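Local coordinates for ATP/GTP-binding site-containing protein A (Brucella abortus, PDB 6NTR) that functions in the periplasm to maintain the integrity of the cell envelope, at residues A[132-135]-A[136-140]. Sequence-based numbering, arbitrary orientation.
Sequences ELIG and KAEAG
Glu138 N gives its hydrogen to Ile134 O at 2.7 Å, the shortest of four i to i+4 bonds at the C-terminal end of helix 126-138, which finishes in a Schellman motif. The final rung runs from Ala139 N to Gly135 O, 2.9 Å and nearly in line with the C=O bond. Ala139 then leaves helical angles and Gly140, at a positive phi of 77°, closes the end: its N reaches back to Ala137 O at 3.1 Å, while Gln141 N turns back to Lys136 O. On one flank Glu132, its CG anti to the backbone N (chi1 177°), and Lys136 run alongside each other, both extended beyond CG, with CG of Glu132 3.8 Å from CE of Lys136. Their charges stop short of a salt bridge, OE2 of Glu132 lying 4.4 Å from NZ of Lys136; OE1 of Glu132 takes a hydrogen bond from NE2 of Gln124, and the lysine makes a cation-pi contact with Tyr144. Leu133 packs on Val190, Ile192, Phe211 and Leu213, so this side of the helix lies against strands of the beta-barrel-like fold. Ile134 and Glu138 also lie side by side, pointing the same way; the CG2 branch of Ile134 comes 4.0 Å from the carboxylate carbon CD of Glu138.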
loop_
_atom_site.group_PDB
_atom_site.type_symbol
_atom_site.label_atom_id
_atom_site.label_comp_id
_atom_site.label_asym_id
_atom_site.label_seq_id
_atom_site.Cartn_x
_atom_site.Cartn_y
_atom_site.Cartn_z
ATOM N N GLU A 132 9.332 -4.270 9.571
ATOM C CA GLU A 132 9.046 -5.433 10.402
ATOM C C GLU A 132 8.691 -6.645 9.558
ATOM O O GLU A 132 8.988 -7.782 9.933
ATOM C CB GLU A 132 7.903 -5.095 11.339
ATOM C CG GLU A 132 7.457 -6.196 12.207
ATOM C CD GLU A 132 6.174 -5.824 12.877
ATOM O OE1 GLU A 132 5.184 -5.610 12.140
ATOM O OE2 GLU A 132 6.164 -5.710 14.123
ATOM N N LEU A 133 8.001 -6.424 8.448
ATOM C CA LEU A 133 7.695 -7.519 7.550
ATOM C C LEU A 133 8.966 -8.148 7.017
ATOM O O LEU A 133 9.095 -9.374 7.001
ATOM C CB LEU A 133 6.813 -7.007 6.422
ATOM C CG LEU A 133 6.561 -7.817 5.155
ATOM C CD1 LEU A 133 6.354 -9.280 5.417
ATOM C CD2 LEU A 133 5.330 -7.254 4.526
ATOM N N ILE A 134 9.930 -7.325 6.599
ATOM C CA ILE A 134 11.189 -7.857 6.079
ATOM C C ILE A 134 11.948 -8.592 7.169
ATOM O O ILE A 134 12.445 -9.701 6.955
ATOM C CB ILE A 134 12.058 -6.741 5.465
ATOM C CG1 ILE A 134 11.355 -6.085 4.282
ATOM C CG2 ILE A 134 13.381 -7.291 4.990
ATOM C CD1 ILE A 134 12.010 -4.803 3.840
ATOM N N GLY A 135 12.064 -7.986 8.342
ATOM C CA GLY A 135 12.795 -8.593 9.435
ATOM C C GLY A 135 12.231 -9.947 9.798
ATOM O O GLY A 135 12.936 -10.956 9.776
ATOM N N LYS A 136 10.942 -9.975 10.114
ATOM C CA LYS A 136 10.284 -11.239 10.399
ATOM C C LYS A 136 10.539 -12.240 9.280
ATOM O O LYS A 136 10.859 -13.401 9.534
ATOM C CB LYS A 136 8.791 -10.997 10.620
ATOM C CG LYS A 136 8.552 -10.088 11.823
ATOM C CD LYS A 136 7.205 -10.267 12.494
ATOM C CE LYS A 136 7.202 -9.621 13.885
ATOM N NZ LYS A 136 6.051 -10.022 14.748
ATOM N N ALA A 137 10.465 -11.789 8.030
ATOM C CA ALA A 137 10.705 -12.693 6.912
ATOM C C ALA A 137 12.136 -13.193 6.898
ATOM O O ALA A 137 12.383 -14.383 6.679
ATOM C CB ALA A 137 10.384 -11.992 5.600
ATOM N N GLU A 138 13.094 -12.290 7.108
ATOM C CA GLU A 138 14.507 -12.662 7.105
ATOM C C GLU A 138 14.821 -13.664 8.205
ATOM O O GLU A 138 15.660 -14.554 8.027
ATOM C CB GLU A 138 15.372 -11.416 7.290
ATOM C CG GLU A 138 15.598 -10.594 6.048
ATOM C CD GLU A 138 16.537 -9.452 6.303
ATOM O OE1 GLU A 138 16.720 -9.065 7.475
ATOM O OE2 GLU A 138 17.114 -8.951 5.328
ATOM N N ALA A 139 14.188 -13.495 9.360
ATOM C CA ALA A 139 14.327 -14.341 10.526
ATOM C C ALA A 139 13.452 -15.584 10.455
ATOM O O ALA A 139 13.166 -16.195 11.488
ATOM C CB ALA A 139 13.997 -13.534 11.778
ATOM N N GLY A 140 13.004 -15.947 9.269
ATOM C CA GLY A 140 12.215 -17.142 9.082
ATOM C C GLY A 140 10.750 -17.169 9.453
ATOM O O GLY A 140 10.111 -18.189 9.296
#